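Local coordinates for protein MJ1225 (Methanocaldococcus jannaschii, PDB 3KH5), which is of unknown function but binds AMP and ADP and is a putative archaeal homologue of the gamma subunit of AMP-activated protein kinase, built from CBS domains, at residues Thr53-Val58 with Arg172-Asn177; Gly64-Leu69 with Ile89-Val94. All blocks are in the same frame, centred on the assembly; numbering follows the deposited sequence.

Contact 1. Residues Thr53-Val58 with Arg172-Asn177; sequences TSMDIV and RTMVRN. With ADP (adenosine-5'-diphosphate), chain D.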
ATOM      1  N   THR A  53       6.589  -1.958   4.017  1.00 28.65           N
ATOM      2  CA  THR A  53       5.257  -2.167   3.458  1.00 28.38           C
ATOM      3  C   THR A  53       5.377  -3.052   2.228  1.00 28.46           C
ATOM      4  O   THR A  53       6.486  -3.408   1.819  1.00 28.31           O
ATOM      5  CB  THR A  53       4.590  -0.841   3.032  1.00 28.24           C
ATOM      6  OG1 THR A  53       5.222  -0.351   1.843  1.00 28.02           O
ATOM      7  CG2 THR A  53       4.674   0.219   4.141  1.00 28.45           C
ATOM      8  N   SER A  54       4.239  -3.384   1.623  1.00 28.58           N
ATOM      9  CA  SER A  54       4.221  -4.215   0.420  1.00 28.99           C
ATOM     10  C   SER A  54       4.921  -3.545  -0.757  1.00 28.98           C
ATOM     11  O   SER A  54       5.422  -4.226  -1.650  1.00 28.84           O
ATOM     12  CB  SER A  54       2.790  -4.601   0.041  1.00 28.91           C
ATOM     13  OG  SER A  54       1.969  -3.460  -0.111  1.00 29.80           O
ATOM     14  N   MET A  55       4.944  -2.214  -0.755  1.00 29.18           N
ATOM     15  CA  MET A  55       5.633  -1.452  -1.791  1.00 29.37           C
ATOM     16  C   MET A  55       7.138  -1.647  -1.745  1.00 28.88           C
ATOM     17  O   MET A  55       7.786  -1.713  -2.786  1.00 28.62           O
ATOM     18  CB  MET A  55       5.290   0.031  -1.693  1.00 29.84           C
ATOM     19  CG  MET A  55       4.068   0.382  -2.499  1.00 31.88           C
ATOM     20  SD  MET A  55       4.477   0.406  -4.249  1.00 36.55           S
ATOM     21  CE  MET A  55       3.253  -0.792  -4.806  1.00 35.22           C
ATOM     22  N   ASP A  56       7.693  -1.751  -0.544  1.00 28.41           N
ATOM     23  CA  ASP A  56       9.110  -2.066  -0.392  1.00 28.48           C
ATOM     24  C   ASP A  56       9.428  -3.451  -0.939  1.00 28.61           C
ATOM     25  O   ASP A  56      10.510  -3.680  -1.486  1.00 28.35           O
ATOM     26  CB  ASP A  56       9.507  -2.006   1.077  1.00 28.22           C
ATOM     27  CG  ASP A  56       9.394  -0.618   1.649  1.00 28.20           C
ATOM     28  OD1 ASP A  56      10.006   0.308   1.076  1.00 27.08           O
ATOM     29  OD2 ASP A  56       8.710  -0.454   2.683  1.00 27.79           O
ATOM     30  N   ILE A  57       8.483  -4.374  -0.765  1.00 29.15           N
ATOM     31  CA  ILE A  57       8.625  -5.736  -1.274  1.00 29.59           C
ATOM     32  C   ILE A  57       8.551  -5.730  -2.799  1.00 29.88           C
ATOM     33  O   ILE A  57       9.314  -6.434  -3.460  1.00 30.24           O
ATOM     34  CB  ILE A  57       7.548  -6.704  -0.705  1.00 29.65           C
ATOM     35  CG1 ILE A  57       7.616  -6.790   0.830  1.00 29.51           C
ATOM     36  CG2 ILE A  57       7.653  -8.105  -1.362  1.00 29.46           C
ATOM     37  CD1 ILE A  57       8.910  -7.382   1.403  1.00 29.79           C
ATOM     38  N   VAL A  58       7.635  -4.934  -3.350  1.00 30.04           N
ATOM     39  CA  VAL A  58       7.515  -4.760  -4.809  1.00 30.34           C
ATOM     40  C   VAL A  58       8.790  -4.153  -5.424  1.00 30.46           C
ATOM     41  O   VAL A  58       9.202  -4.529  -6.526  1.00 30.51           O
ATOM     42  CB  VAL A  58       6.247  -3.943  -5.184  1.00 30.38           C
ATOM     43  CG1 VAL A  58       6.233  -3.563  -6.665  1.00 30.28           C
ATOM     44  CG2 VAL A  58       4.995  -4.737  -4.844  1.00 30.41           C
ATOM     45  N   ARG A 172       7.879  -1.757 -11.606  1.00 31.21           N
ATOM     46  CA  ARG A 172       8.591  -0.517 -11.873  1.00 31.93           C
ATOM     47  C   ARG A 172       7.635   0.656 -11.852  1.00 31.71           C
ATOM     48  O   ARG A 172       7.894   1.662 -11.195  1.00 31.82           O
ATOM     49  CB  ARG A 172       9.238  -0.594 -13.243  1.00 32.28           C
ATOM     50  CG  ARG A 172      10.464  -1.439 -13.273  1.00 34.61           C
ATOM     51  CD  ARG A 172      11.660  -0.541 -13.221  1.00 38.99           C
ATOM     52  NE  ARG A 172      12.602  -0.966 -14.242  1.00 42.16           N
ATOM     53  CZ  ARG A 172      13.917  -0.821 -14.157  1.00 43.92           C
ATOM     54  NH1 ARG A 172      14.466  -0.256 -13.089  1.00 44.39           N
ATOM     55  NH2 ARG A 172      14.691  -1.247 -15.148  1.00 44.70           N
ATOM     56  N   THR A 173       6.523   0.513 -12.573  1.00 31.68           N
ATOM     57  CA  THR A 173       5.521   1.565 -12.658  1.00 31.47           C
ATOM     58  C   THR A 173       5.009   1.930 -11.273  1.00 31.14           C
ATOM     59  O   THR A 173       4.891   3.111 -10.957  1.00 30.93           O
ATOM     60  CB  THR A 173       4.341   1.174 -13.579  1.00 31.69           C
ATOM     61  OG1 THR A 173       4.840   0.803 -14.868  1.00 32.28           O
ATOM     62  CG2 THR A 173       3.371   2.333 -13.751  1.00 31.61           C
ATOM     63  N   MET A 174       4.721   0.923 -10.448  1.00 30.73           N
ATOM     64  CA  MET A 174       4.216   1.171  -9.098  1.00 30.52           C
ATOM     65  C   MET A 174       5.238   1.926  -8.250  1.00 30.39           C
ATOM     66  O   MET A 174       4.916   2.941  -7.625  1.00 30.10           O
ATOM     67  CB  MET A 174       3.852  -0.145  -8.399  1.00 30.70           C
ATOM     68  CG  MET A 174       2.587  -0.823  -8.898  1.00 30.89           C
ATOM     69  SD  MET A 174       2.272  -2.368  -8.012  1.00 32.99           S
ATOM     70  CE  MET A 174       0.710  -2.837  -8.760  1.00 32.46           C
ATOM     71  N   VAL A 175       6.467   1.416  -8.227  1.00 30.55           N
ATOM     72  CA  VAL A 175       7.507   1.934  -7.340  1.00 30.96           C
ATOM     73  C   VAL A 175       8.013   3.319  -7.756  1.00 31.33           C
ATOM     74  O   VAL A 175       8.175   4.200  -6.904  1.00 31.40           O
ATOM     75  CB  VAL A 175       8.668   0.920  -7.172  1.00 30.82           C
ATOM     76  CG1 VAL A 175       9.871   1.556  -6.477  1.00 30.82           C
ATOM     77  CG2 VAL A 175       8.191  -0.304  -6.392  1.00 30.95           C
ATOM     78  N   ARG A 176       8.239   3.516  -9.056  1.00 31.77           N
ATOM     79  CA  ARG A 176       8.670   4.824  -9.575  1.00 32.38           C
ATOM     80  C   ARG A 176       7.641   5.928  -9.328  1.00 32.50           C
ATOM     81  O   ARG A 176       8.005   7.068  -9.027  1.00 32.53           O
ATOM     82  CB  ARG A 176       8.977   4.758 -11.075  1.00 32.48           C
ATOM     83  CG  ARG A 176      10.158   3.866 -11.476  1.00 33.50           C
ATOM     84  CD  ARG A 176      11.510   4.419 -11.008  1.00 35.05           C
ATOM     85  NE  ARG A 176      11.628   5.873 -11.116  1.00 36.38           N
ATOM     86  CZ  ARG A 176      12.514   6.593 -10.432  1.00 36.91           C
ATOM     87  NH1 ARG A 176      13.355   5.994  -9.594  1.00 36.75           N
ATOM     88  NH2 ARG A 176      12.561   7.911 -10.575  1.00 36.85           N
ATOM     89  N   ASN A 177       6.363   5.590  -9.453  1.00 32.58           N
ATOM     90  CA  ASN A 177       5.301   6.580  -9.312  1.00 32.87           C
ATOM     91  C   ASN A 177       4.774   6.702  -7.881  1.00 33.00           C
ATOM     92  O   ASN A 177       4.041   7.650  -7.562  1.00 33.17           O
ATOM     93  CB  ASN A 177       4.154   6.232 -10.256  1.00 32.81           C
ATOM     94  CG  ASN A 177       4.489   6.502 -11.707  1.00 33.06           C
ATOM     95  OD1 ASN A 177       4.390   7.638 -12.172  1.00 33.51           O
ATOM     96  ND2 ASN A 177       4.870   5.456 -12.437  1.00 32.46           N
TER
HETATM   97  PB  ADP D 283       1.662   4.615   1.779  1.00 39.70           P
HETATM   98  O1B ADP D 283       1.400   5.627   0.716  1.00 39.91           O
HETATM   99  O2B ADP D 283       0.452   3.529   1.879  1.00 40.06           O
HETATM  100  O3B ADP D 283       1.809   5.238   3.265  1.00 40.07           O
HETATM  101  PA  ADP D 283       2.900   2.590   0.602  1.00 36.13           P
HETATM  102  O1A ADP D 283       3.125   2.672  -0.858  1.00 36.91           O
HETATM  103  O2A ADP D 283       3.179   1.139   1.291  1.00 36.23           O
HETATM  104  O3A ADP D 283       3.020   3.827   1.584  1.00 38.46           O
HETATM  105  O5' ADP D 283       4.541   2.699   0.744  1.00 34.15           O
HETATM  106  C5' ADP D 283       5.401   3.533  -0.093  1.00 30.46           C
HETATM  107  C4' ADP D 283       6.797   3.780   0.558  1.00 28.28           C
HETATM  108  O4' ADP D 283       6.610   4.708   1.674  1.00 27.79           O
HETATM  109  C3' ADP D 283       7.493   2.526   1.131  1.00 27.65           C
HETATM  110  O3' ADP D 283       8.896   2.605   0.848  1.00 27.89           O
HETATM  111  C2' ADP D 283       7.225   2.634   2.636  1.00 27.48           C
HETATM  112  O2' ADP D 283       8.250   2.002   3.419  1.00 28.15           O
HETATM  113  C1' ADP D 283       7.251   4.145   2.844  1.00 27.45           C
HETATM  114  N9  ADP D 283       6.474   4.535   4.058  1.00 27.57           N
HETATM  115  C8  ADP D 283       5.230   4.187   4.410  1.00 27.68           C
HETATM  116  N7  ADP D 283       4.923   4.767   5.577  1.00 28.20           N
HETATM  117  C5  ADP D 283       5.975   5.483   5.961  1.00 27.68           C
HETATM  118  C6  ADP D 283       6.258   6.290   7.056  1.00 28.32           C
HETATM  119  N6  ADP D 283       5.361   6.473   8.020  1.00 28.14           N
HETATM  120  N1  ADP D 283       7.463   6.883   7.124  1.00 28.28           N
HETATM  121  C2  ADP D 283       8.377   6.715   6.175  1.00 28.32           C
HETATM  122  N3  ADP D 283       8.136   5.953   5.119  1.00 27.69           N
HETATM  123  C4  ADP D 283       6.953   5.334   4.993  1.00 27.96           C
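The terminal methyl of Met55 lies against the flank of Met174, with Met55 CE 3.7 Å from Met174 CB and close to its sulfur as well; the two side chains lie nearly perpendicular. Bends at chi2 (-75°) and chi3 (124°) bring this methyl over, although the side chain of Met55 does not set out toward helix 167-177. Both methionines are buried, and Met174 also touches Leu182 of strand 181-186. On the more open side, Val58 CG1 meets Val175 CG2 at 3.8 Å, the valines running antiparallel alongside each other; Val58 is itself buried, whereas Val175 is partly open to solvent.

At the start of helix 54-63, Thr53 and Asp56 form a capping box, in which Thr53 N donates to the anti lone pair of Asp56 OD2 at 2.9 Å. The same two side chains hold ADP: Thr53 OG1 donates to O2A of ADP at 2.6 Å, and Asp56 takes both ribose hydroxyls on its two carboxylate oxygens. The CBS 1–CBS 3 packing thus rests on apolar side chains, while the polar helix start supplies part of an ADP site completed by Arg37 and Arg180 among others; Met55, whose CG lies near O1A, serves both.

Contact 2. Residues Gly64-Leu69 with Ile89-Val94; sequences GSKYNL and IMEENV. With AMP (adenosine monophosphate), chain F; ADP (adenosine-5'-diphosphate), chain D.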
ATOM      1  N   GLY A  64      12.372  -1.517  -8.065  1.00 30.85           N
ATOM      2  CA  GLY A  64      13.308  -0.434  -7.804  1.00 31.23           C
ATOM      3  C   GLY A  64      14.686  -0.872  -7.373  1.00 31.49           C
ATOM      4  O   GLY A  64      15.106  -2.000  -7.631  1.00 31.38           O
ATOM      5  N   SER A  65      15.373   0.033  -6.682  1.00 32.01           N
ATOM      6  CA  SER A  65      16.782  -0.137  -6.344  1.00 32.65           C
ATOM      7  C   SER A  65      17.038  -1.297  -5.382  1.00 33.13           C
ATOM      8  O   SER A  65      18.127  -1.870  -5.389  1.00 33.02           O
ATOM      9  CB  SER A  65      17.359   1.168  -5.778  1.00 32.53           C
ATOM     10  OG  SER A  65      18.753   1.064  -5.531  1.00 32.96           O
ATOM     11  N   LYS A  66      16.042  -1.650  -4.571  1.00 33.89           N
ATOM     12  CA  LYS A  66      16.197  -2.739  -3.599  1.00 34.79           C
ATOM     13  C   LYS A  66      16.307  -4.109  -4.269  1.00 35.91           C
ATOM     14  O   LYS A  66      16.740  -5.082  -3.643  1.00 35.93           O
ATOM     15  CB  LYS A  66      15.064  -2.717  -2.568  1.00 34.45           C
ATOM     16  CG  LYS A  66      15.117  -1.495  -1.669  1.00 33.64           C
ATOM     17  CD  LYS A  66      13.796  -1.235  -0.979  1.00 31.85           C
ATOM     18  CE  LYS A  66      13.820   0.147  -0.345  1.00 31.56           C
ATOM     19  NZ  LYS A  66      12.725   0.356   0.638  1.00 30.30           N
ATOM     20  N   TYR A  67      15.930  -4.170  -5.544  1.00 37.60           N
ATOM     21  CA  TYR A  67      16.069  -5.386  -6.339  1.00 39.54           C
ATOM     22  C   TYR A  67      17.513  -5.870  -6.469  1.00 40.48           C
ATOM     23  O   TYR A  67      17.758  -7.060  -6.698  1.00 40.71           O
ATOM     24  CB  TYR A  67      15.465  -5.196  -7.727  1.00 39.75           C
ATOM     25  CG  TYR A  67      15.685  -6.376  -8.643  1.00 41.72           C
ATOM     26  CD1 TYR A  67      15.057  -7.596  -8.397  1.00 43.21           C
ATOM     27  CD2 TYR A  67      16.529  -6.277  -9.750  1.00 43.33           C
ATOM     28  CE1 TYR A  67      15.253  -8.688  -9.229  1.00 44.54           C
ATOM     29  CE2 TYR A  67      16.731  -7.366 -10.593  1.00 44.66           C
ATOM     30  CZ  TYR A  67      16.092  -8.568 -10.324  1.00 45.22           C
ATOM     31  OH  TYR A  67      16.287  -9.652 -11.150  1.00 45.89           O
ATOM     32  N   ASN A  68      18.465  -4.955  -6.325  1.00 41.81           N
ATOM     33  CA  ASN A  68      19.866  -5.330  -6.464  1.00 43.12           C
ATOM     34  C   ASN A  68      20.406  -6.191  -5.315  1.00 43.69           C
ATOM     35  O   ASN A  68      21.514  -6.728  -5.409  1.00 43.79           O
ATOM     36  CB  ASN A  68      20.746  -4.108  -6.754  1.00 43.31           C
ATOM     37  CG  ASN A  68      21.036  -3.940  -8.248  1.00 44.22           C
ATOM     38  OD1 ASN A  68      20.210  -4.270  -9.104  1.00 45.02           O
ATOM     39  ND2 ASN A  68      22.220  -3.427  -8.559  1.00 44.84           N
ATOM     40  N   LEU A  69      19.613  -6.343  -4.253  1.00 44.39           N
ATOM     41  CA  LEU A  69      19.911  -7.345  -3.228  1.00 45.10           C
ATOM     42  C   LEU A  69      19.787  -8.762  -3.804  1.00 45.73           C
ATOM     43  O   LEU A  69      20.632  -9.618  -3.536  1.00 45.74           O
ATOM     44  CB  LEU A  69      19.025  -7.173  -1.985  1.00 44.93           C
ATOM     45  CG  LEU A  69      19.409  -8.003  -0.743  1.00 44.97           C
ATOM     46  CD1 LEU A  69      20.817  -7.652  -0.244  1.00 44.66           C
ATOM     47  CD2 LEU A  69      18.388  -7.807   0.386  1.00 44.75           C
ATOM     48  N   ILE A  89      16.166  -3.746   3.589  1.00 32.34           N
ATOM     49  CA  ILE A  89      15.190  -3.157   2.657  1.00 31.89           C
ATOM     50  C   ILE A  89      14.120  -2.252   3.287  1.00 31.81           C
ATOM     51  O   ILE A  89      13.277  -1.703   2.571  1.00 31.64           O
ATOM     52  CB  ILE A  89      14.508  -4.232   1.743  1.00 31.79           C
ATOM     53  CG1 ILE A  89      13.640  -5.204   2.558  1.00 32.01           C
ATOM     54  CG2 ILE A  89      15.547  -4.965   0.887  1.00 31.45           C
ATOM     55  CD1 ILE A  89      12.604  -5.955   1.723  1.00 31.56           C
ATOM     56  N   MET A  90      14.146  -2.097   4.606  1.00 31.76           N
ATOM     57  CA  MET A  90      13.186  -1.223   5.272  1.00 31.99           C
ATOM     58  C   MET A  90      13.478   0.252   4.990  1.00 32.39           C
ATOM     59  O   MET A  90      14.621   0.631   4.705  1.00 32.23           O
ATOM     60  CB  MET A  90      13.164  -1.488   6.782  1.00 31.84           C
ATOM     61  CG  MET A  90      14.397  -0.990   7.537  1.00 31.98           C
ATOM     62  SD  MET A  90      14.341  -1.416   9.284  1.00 32.55           S
ATOM     63  CE  MET A  90      15.828  -0.630   9.908  1.00 30.72           C
ATOM     64  N   GLU A  91      12.445   1.079   5.067  1.00 33.09           N
ATOM     65  CA  GLU A  91      12.664   2.511   5.082  1.00 34.12           C
ATOM     66  C   GLU A  91      13.055   2.951   6.490  1.00 34.75           C
ATOM     67  O   GLU A  91      12.406   2.571   7.467  1.00 34.71           O
ATOM     68  CB  GLU A  91      11.427   3.236   4.568  1.00 34.00           C
ATOM     69  CG  GLU A  91      11.251   3.049   3.056  1.00 34.72           C
ATOM     70  CD  GLU A  91      12.345   3.751   2.267  1.00 35.37           C
ATOM     71  OE1 GLU A  91      12.552   4.959   2.528  1.00 35.45           O
ATOM     72  OE2 GLU A  91      12.985   3.115   1.394  1.00 35.02           O
ATOM     73  N   GLU A  92      14.145   3.707   6.593  1.00 35.78           N
ATOM     74  CA  GLU A  92      14.558   4.308   7.867  1.00 36.84           C
ATOM     75  C   GLU A  92      14.122   5.782   7.830  1.00 37.17           C
ATOM     76  O   GLU A  92      13.501   6.196   6.847  1.00 37.29           O
ATOM     77  CB  GLU A  92      16.068   4.136   8.078  1.00 37.03           C
ATOM     78  CG  GLU A  92      16.540   2.681   7.905  1.00 38.42           C
ATOM     79  CD  GLU A  92      18.002   2.475   8.263  1.00 40.21           C
ATOM     80  OE1 GLU A  92      18.739   1.871   7.452  1.00 40.89           O
ATOM     81  OE2 GLU A  92      18.420   2.915   9.358  1.00 41.03           O
ATOM     82  N   ASN A  93      14.398   6.582   8.859  1.00 37.58           N
ATOM     83  CA  ASN A  93      13.889   7.970   8.860  1.00 37.77           C
ATOM     84  C   ASN A  93      12.360   7.973   8.724  1.00 37.30           C
ATOM     85  O   ASN A  93      11.800   8.605   7.822  1.00 37.57           O
ATOM     86  CB  ASN A  93      14.528   8.788   7.711  1.00 38.09           C
ATOM     87  CG  ASN A  93      14.435  10.297   7.939  1.00 38.83           C
ATOM     88  OD1 ASN A  93      14.020  10.765   9.004  1.00 39.82           O
ATOM     89  ND2 ASN A  93      14.839  11.072   6.936  1.00 39.18           N
ATOM     90  N   VAL A  94      11.697   7.246   9.617  1.00 36.42           N
ATOM     91  CA  VAL A  94      10.256   7.033   9.543  1.00 35.34           C
ATOM     92  C   VAL A  94       9.509   8.335   9.824  1.00 35.23           C
ATOM     93  O   VAL A  94       9.912   9.118  10.682  1.00 34.85           O
ATOM     94  CB  VAL A  94       9.818   5.912  10.531  1.00 35.18           C
ATOM     95  CG1 VAL A  94       8.320   5.628  10.440  1.00 34.72           C
ATOM     96  CG2 VAL A  94      10.614   4.641  10.278  1.00 34.59           C
TER
HETATM   97  P   AMP F1605      28.094  -6.383  -1.011  1.00 78.61           P
HETATM   98  O1P AMP F1605      28.853  -5.202  -0.538  1.00 78.81           O
HETATM   99  O2P AMP F1605      26.810  -6.708  -0.074  1.00 78.79           O
HETATM  100  O3P AMP F1605      28.996  -7.723  -0.976  1.00 78.86           O
HETATM  101  O5' AMP F1605      27.581  -6.248  -2.525  1.00 77.54           O
HETATM  102  C5' AMP F1605      26.463  -7.014  -2.960  1.00 75.39           C
HETATM  103  C4' AMP F1605      25.870  -6.475  -4.283  1.00 73.66           C
HETATM  104  O4' AMP F1605      24.419  -6.367  -4.148  1.00 72.03           O
HETATM  105  C3' AMP F1605      26.353  -5.083  -4.713  1.00 73.07           C
HETATM  106  O3' AMP F1605      26.287  -4.958  -6.144  1.00 73.45           O
HETATM  107  C2' AMP F1605      25.357  -4.149  -4.030  1.00 71.87           C
HETATM  108  O2' AMP F1605      25.165  -2.968  -4.820  1.00 71.97           O
HETATM  109  C1' AMP F1605      24.057  -4.960  -4.002  1.00 70.22           C
HETATM  110  N9  AMP F1605      23.311  -4.810  -2.725  1.00 67.00           N
HETATM  111  C8  AMP F1605      23.683  -5.269  -1.528  1.00 65.90           C
HETATM  112  N7  AMP F1605      22.757  -4.950  -0.624  1.00 64.67           N
HETATM  113  C5  AMP F1605      21.789  -4.291  -1.249  1.00 63.90           C
HETATM  114  C6  AMP F1605      20.589  -3.722  -0.839  1.00 62.88           C
HETATM  115  N6  AMP F1605      20.215  -3.784   0.436  1.00 62.10           N
HETATM  116  N1  AMP F1605      19.812  -3.108  -1.750  1.00 62.45           N
HETATM  117  C2  AMP F1605      20.177  -3.040  -3.025  1.00 62.83           C
HETATM  118  N3  AMP F1605      21.316  -3.573  -3.446  1.00 63.77           N
HETATM  119  C4  AMP F1605      22.138  -4.203  -2.587  1.00 64.85           C
HETATM  120  PB  ADP D 283       1.662   4.615   1.779  1.00 39.70           P
HETATM  121  O1B ADP D 283       1.400   5.627   0.716  1.00 39.91           O
HETATM  122  O2B ADP D 283       0.452   3.529   1.879  1.00 40.06           O
HETATM  123  O3B ADP D 283       1.809   5.238   3.265  1.00 40.07           O
HETATM  124  PA  ADP D 283       2.900   2.590   0.602  1.00 36.13           P
HETATM  125  O1A ADP D 283       3.125   2.672  -0.858  1.00 36.91           O
HETATM  126  O2A ADP D 283       3.179   1.139   1.291  1.00 36.23           O
HETATM  127  O3A ADP D 283       3.020   3.827   1.584  1.00 38.46           O
HETATM  128  O5' ADP D 283       4.541   2.699   0.744  1.00 34.15           O
HETATM  129  C5' ADP D 283       5.401   3.533  -0.093  1.00 30.46           C
HETATM  130  C4' ADP D 283       6.797   3.780   0.558  1.00 28.28           C
HETATM  131  O4' ADP D 283       6.610   4.708   1.674  1.00 27.79           O
HETATM  132  C3' ADP D 283       7.493   2.526   1.131  1.00 27.65           C
HETATM  133  O3' ADP D 283       8.896   2.605   0.848  1.00 27.89           O
HETATM  134  C2' ADP D 283       7.225   2.634   2.636  1.00 27.48           C
HETATM  135  O2' ADP D 283       8.250   2.002   3.419  1.00 28.15           O
HETATM  136  C1' ADP D 283       7.251   4.145   2.844  1.00 27.45           C
HETATM  137  N9  ADP D 283       6.474   4.535   4.058  1.00 27.57           N
HETATM  138  C8  ADP D 283       5.230   4.187   4.410  1.00 27.68           C
HETATM  139  N7  ADP D 283       4.923   4.767   5.577  1.00 28.20           N
HETATM  140  C5  ADP D 283       5.975   5.483   5.961  1.00 27.68           C
HETATM  141  C6  ADP D 283       6.258   6.290   7.056  1.00 28.32           C
HETATM  142  N6  ADP D 283       5.361   6.473   8.020  1.00 28.14           N
HETATM  143  N1  ADP D 283       7.463   6.883   7.124  1.00 28.28           N
HETATM  144  C2  ADP D 283       8.377   6.715   6.175  1.00 28.32           C
HETATM  145  N3  ADP D 283       8.136   5.953   5.119  1.00 27.69           N
HETATM  146  C4  ADP D 283       6.953   5.334   4.993  1.00 27.96           C
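Lys66 lays its aliphatic chain across Ile89, with Lys66 CD 4.1 Å from Ile89 CB, and carries its ammonium beyond that residue to the polar end of the contact. CG points away from the carbonyl carbon (chi1 -67°), and the chain runs extended from there to reach the backbone of the 89-94 loop. Lys66 NZ donates to Ile89 O at 2.9 Å, tilted 31° from the carbonyl plane, and to the anti lone pair of Glu91 OE2, also at 2.9 Å, in a salt bridge. A second salt bridge, to OD1 of Asp56, gives this nitrogen a third acceptor and draws two carboxylates together around one positive charge, which probably eases their mutual repulsion.

The segments belong to the CBS 1 and CBS 2 sequence repeats, and their junction lies between two nucleotide sites of this CBS-domain protein. On the ADP side, Glu91 bends at chi2 (-68°), turning its carboxylate to the lysine while Glu91 CG rests 3.2 Å from O2' of the ADP ribose; farther along, Val94 CG1 approaches N1 of the adenine. With an alanine in place of Lys66, Asp56 and Glu91 would probably be left without the positive charge they share, Ile89 would lose the chain lying across it, and Glu91 would be freer to turn.

On the AMP side, Leu69 divides its two methyls: CD2 packs on Ile89 CG2 at 4.0 Å, the one side chain set crosswise to the other, while CD1 comes 3.3 Å from N7 of the AMP adenine, a nucleotide that Glu88 also hydrogen-bonds. Ile89 also packs on Ile57 and Phe60 of helix 54-63 and on Ile23 of helix 23-33, and is buried there.

How the contacts relate
From the N terminus, strand 48-53 leads into helix 54-63, whose first turn, with Thr53 before it, supplies the opening half of contact 1. Directly after this helix comes 64-69, and 89-94, with 19 residues in between, closes a short loop through contact 2, tying CBS 1 to CBS 2. Only after the CBS 2 region does the chain reach 172-177 on helix 167-177, closing contact 1 over 113 residues; the short loop thus lies wholly within the long one. The contacts, about 10 Å apart between centres, are joined by the Asp56–Lys66 salt bridge and by packing of Ile57 on Ile89, and both touch the same ADP.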